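PDB 3CEB: D-aminoacid aminotransferase-like PLP-dependent enzyme from Haemophilus somnus, which probably uses pyridoxal phosphate to cleave 4-amino-4-deoxychorismate into 4-aminobenzoate and pyruvate. Local coordinates for residues K19-H24 with D45-I50; C66-N71 with Y75-F80; D96-S101 with T108-L113. All blocks are in the same frame, centred on the assembly; numbering follows the deposited sequence.

Interaction 1: residues K19-H24 with D45-I50. With SO4 (sulfate ion), chain C.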
# COMPACT_ATOMS: atom_id res chain seq x y z
N LYS A 19 -8.78 1.02 -10.31
CA LYS A 19 -7.81 -0.07 -10.48
C LYS A 19 -7.74 -1.08 -9.36
O LYS A 19 -7.81 -0.72 -8.18
CB LYS A 19 -6.42 0.54 -10.63
CG LYS A 19 -6.26 1.41 -11.85
CD LYS A 19 -6.59 0.63 -13.11
CE LYS A 19 -5.73 1.11 -14.23
NZ LYS A 19 -5.96 0.41 -15.53
N ASN A 20 -7.56 -2.35 -9.74
CA ASN A 20 -7.31 -3.45 -8.78
C ASN A 20 -8.38 -3.53 -7.73
O ASN A 20 -8.13 -3.89 -6.59
CB ASN A 20 -5.95 -3.26 -8.14
CG ASN A 20 -4.81 -3.36 -9.15
OD1 ASN A 20 -4.92 -4.05 -10.18
ND2 ASN A 20 -3.70 -2.69 -8.86
N ILE A 21 -9.59 -3.23 -8.14
CA ILE A 21 -10.70 -3.13 -7.20
C ILE A 21 -10.92 -4.44 -6.46
O ILE A 21 -11.10 -4.43 -5.25
CB ILE A 21 -12.05 -2.57 -7.87
CG1 ILE A 21 -12.90 -1.94 -6.79
CG2 ILE A 21 -12.82 -3.66 -8.64
CD1 ILE A 21 -12.13 -0.84 -6.10
N SER A 22 -10.85 -5.59 -7.11
CA SER A 22 -11.14 -6.79 -6.34
C SER A 22 -10.08 -7.07 -5.31
O SER A 22 -10.33 -7.79 -4.34
CB SER A 22 -11.32 -7.99 -7.23
OG SER A 22 -10.14 -8.22 -7.90
N TYR A 23 -8.89 -6.50 -5.51
CA TYR A 23 -7.78 -6.74 -4.57
C TYR A 23 -8.04 -5.94 -3.33
O TYR A 23 -7.75 -6.37 -2.20
CB TYR A 23 -6.42 -6.38 -5.17
CG TYR A 23 -5.97 -7.39 -6.19
CD1 TYR A 23 -6.30 -7.26 -7.54
CD2 TYR A 23 -5.23 -8.49 -5.81
CE1 TYR A 23 -5.86 -8.21 -8.48
CE2 TYR A 23 -4.82 -9.42 -6.74
CZ TYR A 23 -5.15 -9.28 -8.07
OH TYR A 23 -4.72 -10.24 -8.97
N HIS A 24 -8.67 -4.81 -3.55
CA HIS A 24 -8.99 -3.94 -2.46
C HIS A 24 -10.12 -4.56 -1.67
O HIS A 24 -10.12 -4.56 -0.45
CB HIS A 24 -9.35 -2.55 -2.97
CG HIS A 24 -8.17 -1.73 -3.41
ND1 HIS A 24 -7.31 -1.12 -2.51
CD2 HIS A 24 -7.74 -1.37 -4.65
CE1 HIS A 24 -6.39 -0.45 -3.18
NE2 HIS A 24 -6.61 -0.59 -4.48
N ASP A 45 -19.67 -2.91 -0.61
CA ASP A 45 -19.15 -3.31 -1.92
C ASP A 45 -18.37 -2.10 -2.44
O ASP A 45 -18.94 -1.12 -2.92
CB ASP A 45 -20.30 -3.72 -2.83
CG ASP A 45 -19.87 -4.10 -4.22
OD1 ASP A 45 -18.77 -3.72 -4.70
OD2 ASP A 45 -20.70 -4.78 -4.86
N LEU A 46 -17.06 -2.15 -2.27
CA LEU A 46 -16.19 -1.04 -2.64
C LEU A 46 -16.33 -0.66 -4.13
O LEU A 46 -16.25 0.49 -4.47
CB LEU A 46 -14.73 -1.39 -2.34
CG LEU A 46 -14.32 -1.70 -0.88
CD1 LEU A 46 -12.77 -1.76 -0.74
CD2 LEU A 46 -14.94 -0.69 0.08
N ALA A 47 -16.53 -1.62 -5.01
CA ALA A 47 -16.67 -1.29 -6.43
C ALA A 47 -17.91 -0.44 -6.61
O ALA A 47 -17.88 0.56 -7.33
CB ALA A 47 -16.75 -2.55 -7.30
N LYS A 48 -18.99 -0.81 -5.95
CA LYS A 48 -20.26 -0.05 -6.08
C LYS A 48 -20.16 1.39 -5.54
O LYS A 48 -20.73 2.29 -6.11
CB LYS A 48 -21.40 -0.75 -5.40
CG LYS A 48 -21.82 -2.03 -6.05
CD LYS A 48 -23.24 -2.48 -5.63
CE LYS A 48 -23.56 -3.91 -6.14
NZ LYS A 48 -24.96 -4.27 -5.80
N ILE A 49 -19.41 1.57 -4.45
CA ILE A 49 -19.24 2.87 -3.84
C ILE A 49 -18.57 3.82 -4.81
O ILE A 49 -18.96 4.96 -4.97
CB ILE A 49 -18.40 2.79 -2.54
CG1 ILE A 49 -19.22 2.11 -1.46
CG2 ILE A 49 -18.04 4.23 -2.05
CD1 ILE A 49 -18.44 1.79 -0.17
N ILE A 50 -17.57 3.30 -5.49
CA ILE A 50 -16.78 4.11 -6.41
C ILE A 50 -17.59 4.40 -7.67
O ILE A 50 -17.76 5.55 -8.08
CB ILE A 50 -15.49 3.35 -6.81
CG1 ILE A 50 -14.60 3.18 -5.58
CG2 ILE A 50 -14.75 4.07 -7.94
CD1 ILE A 50 -14.29 4.47 -4.92
S SO4 C . -9.93 -6.01 -10.67
O1 SO4 C . -10.37 -7.15 -11.50
O2 SO4 C . -9.35 -4.95 -11.52
O3 SO4 C . -8.96 -6.47 -9.67
O4 SO4 C . -11.10 -5.47 -9.97

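Interaction 2: residues C66-N71 with Y75-F80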
# COMPACT_ATOMS: atom_id res chain seq x y z
N CYS A 66 -8.62 7.90 -4.44
CA CYS A 66 -9.82 7.72 -3.62
C CYS A 66 -9.46 6.96 -2.37
O CYS A 66 -8.91 5.87 -2.43
CB CYS A 66 -10.89 6.91 -4.33
SG CYS A 66 -11.53 7.63 -5.83
N ARG A 67 -9.78 7.56 -1.25
CA ARG A 67 -9.52 6.96 0.02
C ARG A 67 -10.84 6.63 0.69
O ARG A 67 -11.73 7.50 0.83
CB ARG A 67 -8.78 7.96 0.87
CG ARG A 67 -8.27 7.38 2.15
CD ARG A 67 -7.63 8.48 2.99
NE ARG A 67 -7.54 8.08 4.39
CZ ARG A 67 -6.40 8.00 5.06
NH1 ARG A 67 -5.27 8.32 4.45
NH2 ARG A 67 -6.39 7.67 6.33
N ILE A 68 -10.97 5.37 1.11
CA ILE A 68 -12.12 4.96 1.86
C ILE A 68 -11.68 4.58 3.26
O ILE A 68 -11.03 3.56 3.44
CB ILE A 68 -12.85 3.78 1.23
CG1 ILE A 68 -13.34 4.13 -0.19
CG2 ILE A 68 -14.05 3.40 2.13
CD1 ILE A 68 -13.98 2.94 -0.97
N ASP A 69 -12.03 5.41 4.25
CA ASP A 69 -11.77 5.06 5.62
C ASP A 69 -13.00 4.30 6.12
O ASP A 69 -14.13 4.68 5.80
CB ASP A 69 -11.55 6.29 6.47
CG ASP A 69 -10.20 6.96 6.24
OD1 ASP A 69 -10.00 7.63 5.21
OD2 ASP A 69 -9.34 6.83 7.15
N TYR A 70 -12.84 3.23 6.88
CA TYR A 70 -14.00 2.50 7.37
C TYR A 70 -13.86 1.96 8.78
O TYR A 70 -12.75 1.95 9.35
CB TYR A 70 -14.31 1.33 6.44
CG TYR A 70 -13.17 0.37 6.31
CD1 TYR A 70 -12.12 0.61 5.47
CD2 TYR A 70 -13.16 -0.80 7.03
CE1 TYR A 70 -11.05 -0.30 5.35
CE2 TYR A 70 -12.10 -1.74 6.93
CZ TYR A 70 -11.06 -1.49 6.10
OH TYR A 70 -10.04 -2.43 6.01
N ASN A 71 -15.01 1.58 9.35
CA ASN A 71 -15.04 0.79 10.55
C ASN A 71 -15.96 -0.37 10.33
O ASN A 71 -16.18 -0.78 9.18
CB ASN A 71 -15.45 1.55 11.78
CG ASN A 71 -16.68 2.36 11.60
OD1 ASN A 71 -17.67 1.93 11.06
ND2 ASN A 71 -16.61 3.56 12.08
N TYR A 75 -18.42 4.13 6.45
CA TYR A 75 -17.23 4.45 5.67
C TYR A 75 -17.33 5.92 5.29
O TYR A 75 -18.39 6.53 5.42
CB TYR A 75 -17.13 3.56 4.41
CG TYR A 75 -18.16 3.91 3.37
CD1 TYR A 75 -17.92 4.92 2.45
CD2 TYR A 75 -19.41 3.28 3.35
CE1 TYR A 75 -18.88 5.28 1.48
CE2 TYR A 75 -20.41 3.66 2.42
CZ TYR A 75 -20.13 4.65 1.46
OH TYR A 75 -21.08 5.02 0.52
N VAL A 76 -16.21 6.48 4.90
CA VAL A 76 -16.12 7.80 4.34
C VAL A 76 -15.24 7.69 3.09
O VAL A 76 -14.14 7.08 3.09
CB VAL A 76 -15.53 8.83 5.35
CG1 VAL A 76 -15.23 10.14 4.67
CG2 VAL A 76 -16.50 9.09 6.51
N LEU A 77 -15.75 8.26 2.01
CA LEU A 77 -15.00 8.34 0.76
C LEU A 77 -14.57 9.75 0.60
O LEU A 77 -15.33 10.65 0.86
CB LEU A 77 -15.86 7.99 -0.44
CG LEU A 77 -15.26 8.31 -1.81
CD1 LEU A 77 -14.03 7.44 -2.16
CD2 LEU A 77 -16.35 8.12 -2.83
N GLN A 78 -13.33 9.89 0.19
CA GLN A 78 -12.68 11.17 -0.09
C GLN A 78 -11.86 11.07 -1.36
O GLN A 78 -11.12 10.12 -1.55
CB GLN A 78 -11.73 11.50 1.02
CG GLN A 78 -12.37 12.10 2.23
CD GLN A 78 -11.33 12.42 3.27
OE1 GLN A 78 -10.77 11.52 3.88
NE2 GLN A 78 -11.05 13.69 3.45
N CYS A 79 -11.96 12.06 -2.23
CA CYS A 79 -11.24 11.97 -3.49
C CYS A 79 -10.38 13.14 -3.68
O CYS A 79 -10.82 14.23 -3.42
CB CYS A 79 -12.25 11.92 -4.62
SG CYS A 79 -13.62 10.80 -4.27
N PHE A 80 -9.16 12.92 -4.12
CA PHE A 80 -8.23 14.04 -4.39
C PHE A 80 -7.59 13.89 -5.76
O PHE A 80 -7.40 12.78 -6.23
CB PHE A 80 -7.07 14.06 -3.39
CG PHE A 80 -7.47 13.95 -1.98
CD1 PHE A 80 -7.78 12.73 -1.43
CD2 PHE A 80 -7.49 15.08 -1.17
CE1 PHE A 80 -8.15 12.62 -0.12
CE2 PHE A 80 -7.85 14.98 0.16
CZ PHE A 80 -8.18 13.77 0.69
O HOH W 1 -11.58 9.06 3.63

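Interaction 3: residues D96-S101 with T108-L113. With SO4 (sulfate ion), chain E; SO4 (sulfate ion), chain F.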
# COMPACT_ATOMS: atom_id res chain seq x y z
N ASP A 96 12.44 -2.74 15.07
CA ASP A 96 12.13 -4.15 15.33
C ASP A 96 10.74 -4.40 15.90
O ASP A 96 10.31 -5.55 16.01
CB ASP A 96 13.13 -4.72 16.32
CG ASP A 96 14.48 -4.94 15.72
OD1 ASP A 96 14.61 -4.91 14.48
OD2 ASP A 96 15.44 -5.18 16.48
N HIS A 97 10.07 -3.35 16.31
CA HIS A 97 8.76 -3.51 16.92
C HIS A 97 7.79 -2.59 16.30
O HIS A 97 7.64 -1.46 16.77
CB HIS A 97 8.82 -3.22 18.40
CG HIS A 97 9.64 -4.20 19.17
ND1 HIS A 97 9.54 -5.56 18.95
CD2 HIS A 97 10.57 -4.03 20.14
CE1 HIS A 97 10.38 -6.19 19.76
NE2 HIS A 97 11.01 -5.29 20.49
N ILE A 98 7.16 -3.07 15.23
CA ILE A 98 6.18 -2.32 14.49
C ILE A 98 5.22 -3.32 13.86
O ILE A 98 5.68 -4.26 13.23
CB ILE A 98 6.85 -1.42 13.42
CG1 ILE A 98 5.79 -0.78 12.50
CG2 ILE A 98 7.82 -2.22 12.58
CD1 ILE A 98 6.34 0.25 11.51
N ASP A 99 3.92 -3.16 14.09
CA ASP A 99 2.91 -3.99 13.44
C ASP A 99 2.11 -3.08 12.57
O ASP A 99 1.43 -2.19 13.05
CB ASP A 99 1.98 -4.68 14.46
CG ASP A 99 0.66 -5.34 13.79
OD1 ASP A 99 0.41 -5.36 12.58
OD2 ASP A 99 -0.19 -5.87 14.52
N TYR A 100 2.21 -3.30 11.27
CA TYR A 100 1.36 -2.61 10.33
C TYR A 100 0.80 -3.68 9.36
O TYR A 100 0.85 -3.53 8.14
CB TYR A 100 2.11 -1.49 9.59
CG TYR A 100 1.16 -0.44 9.02
CD1 TYR A 100 0.52 0.50 9.84
CD2 TYR A 100 0.89 -0.39 7.67
CE1 TYR A 100 -0.37 1.43 9.34
CE2 TYR A 100 -0.01 0.59 7.13
CZ TYR A 100 -0.64 1.47 7.98
OH TYR A 100 -1.49 2.39 7.44
N SER A 101 0.28 -4.76 9.93
CA SER A 101 -0.18 -5.88 9.10
C SER A 101 -1.56 -5.63 8.47
O SER A 101 -2.02 -6.39 7.62
CB SER A 101 -0.18 -7.17 9.88
OG SER A 101 -1.14 -7.11 10.89
N THR A 108 0.97 7.09 13.12
CA THR A 108 1.94 7.86 13.91
C THR A 108 3.36 7.28 13.79
O THR A 108 4.27 8.01 13.42
CB THR A 108 1.54 7.91 15.37
OG1 THR A 108 0.23 8.47 15.46
CG2 THR A 108 2.52 8.73 16.21
N LEU A 109 3.55 5.99 14.07
CA LEU A 109 4.91 5.42 14.02
C LEU A 109 5.49 5.54 12.63
O LEU A 109 6.55 6.06 12.45
CB LEU A 109 4.93 3.97 14.46
CG LEU A 109 6.26 3.23 14.60
CD1 LEU A 109 7.26 3.98 15.53
CD2 LEU A 109 5.98 1.80 15.12
N LEU A 110 4.79 5.05 11.63
CA LEU A 110 5.27 5.20 10.28
C LEU A 110 5.67 6.63 9.99
O LEU A 110 6.69 6.87 9.36
CB LEU A 110 4.20 4.81 9.28
CG LEU A 110 3.91 3.32 9.19
CD1 LEU A 110 2.67 3.09 8.36
CD2 LEU A 110 5.16 2.62 8.62
N ASN A 111 4.92 7.60 10.46
CA ASN A 111 5.22 8.97 10.11
C ASN A 111 6.48 9.44 10.81
O ASN A 111 7.28 10.21 10.25
CB ASN A 111 4.04 9.90 10.39
CG ASN A 111 2.90 9.68 9.40
OD1 ASN A 111 3.13 9.24 8.28
ND2 ASN A 111 1.70 9.97 9.80
N ASN A 112 6.65 8.98 12.05
CA ASN A 112 7.86 9.27 12.81
C ASN A 112 9.11 8.60 12.22
O ASN A 112 10.18 9.15 12.30
CB ASN A 112 7.70 8.90 14.27
CG ASN A 112 6.79 9.85 14.98
OD1 ASN A 112 6.77 11.06 14.65
ND2 ASN A 112 6.03 9.35 15.97
N LEU A 113 8.95 7.42 11.64
CA LEU A 113 10.06 6.74 10.99
C LEU A 113 10.43 7.53 9.75
O LEU A 113 11.58 7.79 9.50
CB LEU A 113 9.70 5.30 10.63
CG LEU A 113 9.55 4.44 11.89
CD1 LEU A 113 9.24 2.99 11.55
CD2 LEU A 113 10.79 4.58 12.78
S SO4 E . 12.79 -0.89 18.04
O1 SO4 E . 11.45 -0.97 17.46
O2 SO4 E . 13.83 -1.30 17.08
O3 SO4 E . 12.79 -1.83 19.18
O4 SO4 E . 13.05 0.50 18.41
S SO4 F . -1.59 10.38 7.85
O1 SO4 F . -2.58 9.57 7.10
O2 SO4 F . -0.26 9.81 7.45
O3 SO4 F . -1.77 11.79 7.54
O4 SO4 F . -1.71 10.35 9.31

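Interaction 1: residues K19-H24 with D45-I50
Ile21 meets Ala47 not with a terminal methyl but with the middle of its branch: CG1 lies 3.8 Å from the Ala47 CA, so the side chain rests against the opposing main chain as much as against the methyl. This is a small helix-to-helix contact, with the first turn of helix 21-35 set beside the first turn of the short helix 46-51. CG1 stands opposite the Ile21 backbone N (chi1 -156°), which turns that branch to Ala47. The second touch lies one turn further along helix 21-35, where Leu46 CD1 comes 3.9 Å from the carbonyl oxygen of His24. The His24 ring leads away from helix 46-51, and its ND1 is hydrogen-bonded to Glu9 OE1 of strand 7-14. The start of helix 46-51 is tied down twice. Gln25 OE1 accepts from Leu46 N, and Asp45, the N-cap residue, takes the N-H of Lys48 on OD1 at 3.2 Å, from well above the carboxylate plane. Helix 21-35 instead begins beside a sulfate, probably from the crystallisation liquor: Ser22 OG donates to sulfate O3 over 2.8 Å, while Ser22 N gives that same oxygen a weak bond.

Interaction 2: residues C66-N71 with Y75-F80
Asp69 OD1, whose nearest neighbour on the opposite strand is Gln78 OE1, is gripped by Arg67 NE at 2.6 Å and approached by a water at 2.7 Å. The same water is placed to donate to Gln78 OE1 as well, 2.6 Å away, though it has more acceptors near than protons to give. Arg67 and Asp69 sit two residues apart on strand 63-70 and therefore share a face of the sheet. With Arg67 extended from CG to NE, its guanidinium meets the carboxylate side-on: NE takes OD1, and NH2 reaches the syn lone pair of OD2 at 3.2 Å, both oxygens lying in the guanidinium plane. Phe8, on the neighbouring strand, adds a cation-pi contact to Arg67.

The backbone that carries these groups is an antiparallel beta hairpin. Arg67 with Gln78 and Asp69 with Val76 are the hydrogen-bonded pairs; the straightest bond is Arg67 N to Gln78 O, with 173° at the hydrogen. The other face is largely apolar. Ile68 spreads its two branches, CG1 against Leu77 CD1 at 3.9 Å and CG2 against Tyr75 CB at 3.8 Å, while Leu77 CD1 also touches Cys66 CB. Cys66 SG and Cys79 SG stand 4.1 Å apart, packed but not joined as a disulfide. Helix 46-51 covers this side through Leu46, Ile49 and Ile50. The chemistry thus splits the hairpin into a largely apolar face under a helix and a mainly polar one, where the two-nitrogen grip probably keeps Asp69 ionised and fixes the guanidinium edge-on to the carboxylate, in one plane with its two oxygens.

Interaction 3: residues D96-S101 with T108-L113
Ile98 reaches from the loop 96-101 against the helix 108-114, touching three leucines on the way. At its base, CB is 3.7 Å from Leu109 CD2; CG1 meets that same methyl at an equal distance. With CG1 trans to the backbone N and the chain extended beyond it (chi1 172°, chi2 173°), the tip is carried deeper, where CD1 packs 3.9 Å from Leu110 CD2 and 4.0 Å from Leu113 CD1. Positions 109, 110 and 113 make up one side of the helix, and Leu154 adds to the packing on Ile98 from a separate loop.

Leu110 uses its two methyls differently. CD2 goes to Ile98, whereas CD1 sits almost exactly over the centre of the Tyr100 ring, 3.5 Å from the centroid and 8° off the ring normal, a clear CH-pi contact. The phenol end is fixed elsewhere: Tyr100 OH bonds to Phe104 O and to Arg107 NH1. Tyr100 sits in the middle of an Asx turn, in which Asp99 OD1 accepts both Ser101 N, at 2.7 Å, and Ser101 OG.

The same Leu110 and Leu113 also pack on Ile125 and Ile123 of strand 122-127. Strand 90-94, this loop, the helix and the parallel strand 122-127 form a beta-alpha-beta crossover, and the connection includes Lys103, which carries pyridoxal phosphate as a Schiff base in this crystal.

How the interactions relate
Interactions 1 and 2 form one continuous piece of packing, their centres 12 Å apart. Helix 46-51, half of interaction 1, lies across the largely apolar face of the hairpin: Ile49 CD1 is 3.7 Å from Tyr75 CZ, and Leu46 CD2 is 3.9 Å from Ile68 CD1. Interaction 3 packs beside another sheet, the one holding strands 90-94 and 122-127. Its centre is 22 Å from that of interaction 2 and 27 Å from that of interaction 1, on the other side of the chain's centre from the latter, and neither touches it. Of the three, interaction 3 is the one that brackets the cofactor lysine, Lys103, in sequence; in interaction 2 the Arg67 side chain comes within about 4 Å of a sulfate, probably from the crystallisation liquor.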